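Cellobiose 2-epimerase (Spirochaeta thermophila DSM 6192, PDB 5ZIG) probably catalyses the reversible epimerization of cellobiose to 4-O-beta-D-glucopyranosyl-D-mannose. Local coordinates at residues A[180-194]-A[234-246]. Residues are numbered along the deposited sequence; the frame is centred on the assembly and turned at random.
Sequences LGEGETPAPKTMNTH and LGLYFAEDWAPMG
K189 NZ is gripped from several directions: it gives a 2.7 Å hydrogen bond to E240 O, in the carbonyl plane and on a lone pair, while D158 takes it in a salt bridge and G162 O accepts a further bond. The lysine chain, extended beyond CG, crosses W242 at about a right angle, with CD 4.1 Å from the centroid of the six-membered ring of W242 and over its face. The same indole turns its edge to H194: CH2 of W242 sits 3.4 Å from CE1 of H194, over the imidazole face, the planes at 62°. H194 ND1 donates in the ring plane to T190 O (2.8 Å), leaving NE2 to accept from Y164 N; these two bonds probably fix the ring's rotation. With an alanine here, the edge of W242 would probably lose the imidazole face it rests on, Y164 N its acceptor and T190 O one of its two donors; the other, H194 N, comes from the opposite face. Strands 189-190 and 237-238 pair antiparallel, K189 and F238 exchanging both backbone bonds, in a short sheet between helices of the family's (alpha/alpha)6 barrel. Just past them, where helix 191-208 starts, M191 N adds a nearly straight bond to L236 O (2.9 Å, 172° at the hydrogen). T190 is the N-cap, its OG1 accepting from T193 N and also hydrogen-bonded to E166. L180 CD2 lies over the Y237 ring, 4.1 Å from its centroid, and T190 CG2 meets its edge. The ammonium is thus probably kept charged by D158, and pins the 239-242 turn to the strand leading into the helix.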
loop_
_atom_site.group_PDB
_atom_site.type_symbol
_atom_site.label_atom_id
_atom_site.label_comp_id
_atom_site.label_asym_id
_atom_site.label_seq_id
_atom_site.Cartn_x
_atom_site.Cartn_y
_atom_site.Cartn_z
ATOM N N LEU A 180 -10.059 -17.752 5.748
ATOM C CA LEU A 180 -10.993 -17.316 4.760
ATOM C C LEU A 180 -12.391 -17.406 5.314
ATOM O O LEU A 180 -12.612 -17.072 6.428
ATOM C CB LEU A 180 -10.861 -18.106 3.465
ATOM C CG LEU A 180 -9.470 -18.372 2.890
ATOM C CD1 LEU A 180 -9.559 -18.977 1.529
ATOM C CD2 LEU A 180 -8.515 -17.198 2.869
ATOM N N GLY A 181 -13.325 -17.897 4.532
ATOM C CA GLY A 181 -14.696 -17.953 4.972
ATOM C C GLY A 181 -14.968 -19.053 5.923
ATOM O O GLY A 181 -14.214 -19.948 6.064
ATOM N N GLU A 182 -16.104 -18.923 6.573
ATOM C CA GLU A 182 -16.624 -19.866 7.537
ATOM C C GLU A 182 -16.587 -21.220 6.907
ATOM O O GLU A 182 -17.158 -21.407 5.873
ATOM C CB GLU A 182 -18.091 -19.512 7.835
ATOM C CG GLU A 182 -18.375 -18.082 8.341
ATOM C CD GLU A 182 -19.025 -17.097 7.333
ATOM O OE1 GLU A 182 -19.716 -17.482 6.347
ATOM O OE2 GLU A 182 -18.832 -15.879 7.557
ATOM N N GLY A 183 -15.864 -22.146 7.504
ATOM C CA GLY A 183 -15.818 -23.498 6.997
ATOM C C GLY A 183 -14.863 -23.909 5.902
ATOM O O GLY A 183 -14.708 -25.069 5.638
ATOM N N GLU A 184 -14.228 -22.951 5.272
ATOM C CA GLU A 184 -13.306 -23.280 4.218
ATOM C C GLU A 184 -11.871 -23.350 4.665
ATOM O O GLU A 184 -11.446 -22.595 5.495
ATOM C CB GLU A 184 -13.513 -22.407 2.996
ATOM C CG GLU A 184 -13.097 -20.959 3.103
ATOM C CD GLU A 184 -13.532 -20.102 1.903
ATOM O OE1 GLU A 184 -13.622 -20.570 0.784
ATOM O OE2 GLU A 184 -13.740 -18.939 2.086
ATOM N N THR A 185 -11.169 -24.305 4.085
ATOM C CA THR A 185 -9.772 -24.544 4.321
ATOM C C THR A 185 -9.024 -23.261 4.123
ATOM O O THR A 185 -9.046 -22.697 3.058
ATOM C CB THR A 185 -9.201 -25.517 3.305
ATOM O OG1 THR A 185 -9.907 -26.750 3.342
ATOM C CG2 THR A 185 -7.782 -25.745 3.598
ATOM N N PRO A 186 -8.321 -22.841 5.145
ATOM C CA PRO A 186 -7.614 -21.556 5.075
ATOM C C PRO A 186 -6.437 -21.632 4.109
ATOM O O PRO A 186 -5.883 -22.705 3.838
ATOM C CB PRO A 186 -7.158 -21.318 6.524
ATOM C CG PRO A 186 -7.120 -22.694 7.148
ATOM C CD PRO A 186 -8.136 -23.540 6.434
ATOM N N ALA A 187 -6.077 -20.468 3.563
ATOM C CA ALA A 187 -5.056 -20.428 2.516
ATOM C C ALA A 187 -3.677 -20.217 3.133
ATOM O O ALA A 187 -3.502 -19.300 3.945
ATOM C CB ALA A 187 -5.356 -19.313 1.515
ATOM N N PRO A 188 -2.686 -21.054 2.811
ATOM C CA PRO A 188 -1.339 -20.826 3.359
ATOM C C PRO A 188 -0.620 -19.637 2.734
ATOM O O PRO A 188 0.305 -19.103 3.365
ATOM C CB PRO A 188 -0.607 -22.150 3.064
ATOM C CG PRO A 188 -1.705 -23.156 2.738
ATOM C CD PRO A 188 -2.763 -22.323 2.067
ATOM N N LYS A 189 -1.030 -19.187 1.542
ATOM C CA LYS A 189 -0.401 -18.038 0.895
ATOM C C LYS A 189 -1.454 -17.111 0.278
ATOM O O LYS A 189 -2.519 -17.557 -0.167
ATOM C CB LYS A 189 0.597 -18.511 -0.170
ATOM C CG LYS A 189 1.826 -19.206 0.402
ATOM C CD LYS A 189 2.568 -20.020 -0.646
ATOM C CE LYS A 189 3.808 -20.683 -0.017
ATOM N NZ LYS A 189 4.570 -21.540 -0.976
ATOM N N THR A 190 -1.148 -15.806 0.257
ATOM C CA THR A 190 -2.032 -14.802 -0.332
ATOM C C THR A 190 -1.233 -13.859 -1.239
ATOM O O THR A 190 -0.072 -13.539 -0.948
ATOM C CB THR A 190 -2.803 -13.980 0.773
ATOM O OG1 THR A 190 -1.896 -13.141 1.502
ATOM C CG2 THR A 190 -3.542 -14.896 1.762
ATOM N N MET A 191 -1.857 -13.435 -2.357
ATOM C CA MET A 191 -1.263 -12.400 -3.209
ATOM C C MET A 191 -1.007 -11.141 -2.404
ATOM O O MET A 191 0.038 -10.497 -2.540
ATOM C CB MET A 191 -2.192 -12.135 -4.409
ATOM C CG MET A 191 -2.142 -10.777 -5.191
ATOM S SD MET A 191 -2.680 -9.289 -4.324
ATOM C CE MET A 191 -4.455 -9.640 -4.266
ATOM N N ASN A 192 -1.929 -10.829 -1.500
ATOM C CA ASN A 192 -1.877 -9.570 -0.782
ATOM C C ASN A 192 -0.573 -9.442 -0.003
ATOM O O ASN A 192 0.137 -8.432 -0.105
ATOM C CB ASN A 192 -3.097 -9.484 0.135
ATOM C CG ASN A 192 -3.184 -8.173 0.838
ATOM O OD1 ASN A 192 -3.193 -7.116 0.207
ATOM N ND2 ASN A 192 -3.237 -8.225 2.159
ATOM N N THR A 193 -0.230 -10.481 0.763
ATOM C CA THR A 193 1.016 -10.462 1.517
ATOM C C THR A 193 2.229 -10.476 0.595
ATOM O O THR A 193 3.234 -9.800 0.860
ATOM C CB THR A 193 1.048 -11.651 2.479
ATOM O OG1 THR A 193 0.092 -11.423 3.528
ATOM C CG2 THR A 193 2.418 -11.802 3.077
ATOM N N HIS A 194 2.158 -11.221 -0.503
ATOM C CA HIS A 194 3.297 -11.246 -1.414
ATOM C C HIS A 194 3.532 -9.881 -2.045
ATOM O O HIS A 194 4.685 -9.452 -2.189
ATOM C CB HIS A 194 3.104 -12.330 -2.471
ATOM C CG HIS A 194 3.464 -13.692 -1.970
ATOM N ND1 HIS A 194 2.588 -14.467 -1.244
ATOM C CD2 HIS A 194 4.626 -14.384 -2.018
ATOM C CE1 HIS A 194 3.178 -15.599 -0.912
ATOM N NE2 HIS A 194 4.417 -15.574 -1.363
ATOM N N LEU A 234 -4.801 -10.715 -10.888
ATOM C CA LEU A 234 -3.998 -11.312 -9.842
ATOM C C LEU A 234 -4.873 -12.256 -9.043
ATOM O O LEU A 234 -5.865 -11.818 -8.447
ATOM C CB LEU A 234 -3.426 -10.246 -8.925
ATOM C CG LEU A 234 -2.124 -9.569 -9.280
ATOM C CD1 LEU A 234 -2.258 -8.879 -10.638
ATOM C CD2 LEU A 234 -1.842 -8.586 -8.168
ATOM N N GLY A 235 -4.507 -13.539 -9.028
ATOM C CA GLY A 235 -5.193 -14.482 -8.163
ATOM C C GLY A 235 -5.120 -14.051 -6.711
ATOM O O GLY A 235 -4.185 -13.373 -6.284
ATOM N N LEU A 236 -6.122 -14.452 -5.937
ATOM C CA LEU A 236 -6.152 -14.001 -4.550
ATOM C C LEU A 236 -5.419 -14.948 -3.601
ATOM O O LEU A 236 -4.532 -14.516 -2.857
ATOM C CB LEU A 236 -7.606 -13.813 -4.099
ATOM C CG LEU A 236 -8.370 -12.694 -4.814
ATOM C CD1 LEU A 236 -9.793 -12.592 -4.304
ATOM C CD2 LEU A 236 -7.655 -11.364 -4.649
ATOM N N TYR A 237 -5.765 -16.234 -3.631
ATOM C CA TYR A 237 -5.468 -17.162 -2.553
ATOM C C TYR A 237 -4.885 -18.452 -3.117
ATOM O O TYR A 237 -5.374 -18.970 -4.126
ATOM C CB TYR A 237 -6.739 -17.475 -1.748
ATOM C CG TYR A 237 -7.474 -16.268 -1.184
ATOM C CD1 TYR A 237 -6.845 -15.399 -0.290
ATOM C CD2 TYR A 237 -8.810 -16.023 -1.510
ATOM C CE1 TYR A 237 -7.512 -14.304 0.243
ATOM C CE2 TYR A 237 -9.494 -14.929 -0.976
ATOM C CZ TYR A 237 -8.836 -14.080 -0.099
ATOM O OH TYR A 237 -9.508 -13.002 0.435
ATOM N N PHE A 238 -3.852 -18.983 -2.455
ATOM C CA PHE A 238 -3.088 -20.085 -3.031
ATOM C C PHE A 238 -2.674 -21.098 -1.966
ATOM O O PHE A 238 -2.338 -20.733 -0.836
ATOM C CB PHE A 238 -1.835 -19.562 -3.750
ATOM C CG PHE A 238 -2.121 -18.490 -4.779
ATOM C CD1 PHE A 238 -2.215 -17.161 -4.409
ATOM C CD2 PHE A 238 -2.284 -18.824 -6.121
ATOM C CE1 PHE A 238 -2.483 -16.165 -5.373
ATOM C CE2 PHE A 238 -2.537 -17.854 -7.078
ATOM C CZ PHE A 238 -2.637 -16.516 -6.708
ATOM N N ALA A 239 -2.673 -22.377 -2.355
ATOM C CA ALA A 239 -2.127 -23.440 -1.516
ATOM C C ALA A 239 -0.612 -23.295 -1.397
ATOM O O ALA A 239 0.013 -22.445 -2.034
ATOM C CB ALA A 239 -2.474 -24.822 -2.081
ATOM N N GLU A 240 -0.012 -24.169 -0.581
ATOM C CA GLU A 240 1.436 -24.142 -0.404
ATOM C C GLU A 240 2.156 -24.326 -1.734
ATOM O O GLU A 240 3.084 -23.569 -2.052
ATOM C CB GLU A 240 1.864 -25.215 0.601
ATOM C CG GLU A 240 3.202 -24.943 1.259
ATOM C CD GLU A 240 3.812 -26.185 1.899
ATOM O OE1 GLU A 240 3.301 -27.299 1.643
ATOM O OE2 GLU A 240 4.799 -26.037 2.658
ATOM N N ASP A 241 1.714 -25.300 -2.547
ATOM C CA ASP A 241 2.282 -25.535 -3.868
ATOM C C ASP A 241 1.712 -24.592 -4.941
ATOM O O ASP A 241 1.847 -24.891 -6.133
ATOM C CB ASP A 241 2.080 -26.999 -4.288
ATOM C CG ASP A 241 0.614 -27.369 -4.485
ATOM O OD1 ASP A 241 -0.277 -26.497 -4.369
ATOM O OD2 ASP A 241 0.346 -28.556 -4.754
ATOM N N TRP A 242 1.066 -23.494 -4.540
ATOM C CA TRP A 242 0.614 -22.398 -5.412
ATOM C C TRP A 242 -0.638 -22.746 -6.204
ATOM O O TRP A 242 -1.017 -22.010 -7.104
ATOM C CB TRP A 242 1.719 -21.923 -6.364
ATOM C CG TRP A 242 2.721 -21.118 -5.632
ATOM C CD1 TRP A 242 3.991 -21.500 -5.278
ATOM C CD2 TRP A 242 2.531 -19.799 -5.101
ATOM N NE1 TRP A 242 4.604 -20.484 -4.577
ATOM C CE2 TRP A 242 3.732 -19.430 -4.459
ATOM C CE3 TRP A 242 1.461 -18.890 -5.113
ATOM C CZ2 TRP A 242 3.894 -18.195 -3.836
ATOM C CZ3 TRP A 242 1.628 -17.664 -4.504
ATOM C CH2 TRP A 242 2.831 -17.330 -3.863
ATOM N N ALA A 243 -1.303 -23.840 -5.880
ATOM C CA ALA A 243 -2.595 -24.100 -6.477
ATOM C C ALA A 243 -3.568 -22.984 -6.091
ATOM O O ALA A 243 -3.574 -22.530 -4.935
ATOM C CB ALA A 243 -3.122 -25.469 -6.031
ATOM N N PRO A 244 -4.382 -22.501 -7.034
ATOM C CA PRO A 244 -5.388 -21.481 -6.705
ATOM C C PRO A 244 -6.416 -21.977 -5.694
ATOM O O PRO A 244 -6.930 -23.091 -5.794
ATOM C CB PRO A 244 -6.041 -21.195 -8.060
ATOM C CG PRO A 244 -4.985 -21.583 -9.055
ATOM C CD PRO A 244 -4.307 -22.757 -8.482
ATOM N N MET A 245 -6.731 -21.133 -4.720
ATOM C CA MET A 245 -7.800 -21.424 -3.776
ATOM C C MET A 245 -8.877 -20.351 -3.879
ATOM O O MET A 245 -8.566 -19.165 -4.029
ATOM C CB MET A 245 -7.269 -21.505 -2.344
ATOM C CG MET A 245 -6.327 -22.669 -2.112
ATOM S SD MET A 245 -5.526 -22.595 -0.496
ATOM C CE MET A 245 -6.928 -22.790 0.616
ATOM N N GLY A 246 -10.140 -20.775 -3.808
ATOM C CA GLY A 246 -11.236 -19.828 -3.905
ATOM C C GLY A 246 -11.231 -19.113 -5.240
ATOM O O GLY A 246 -10.893 -19.683 -6.281
HETATM O O HOH W 1 -4.708 -11.755 -1.349
#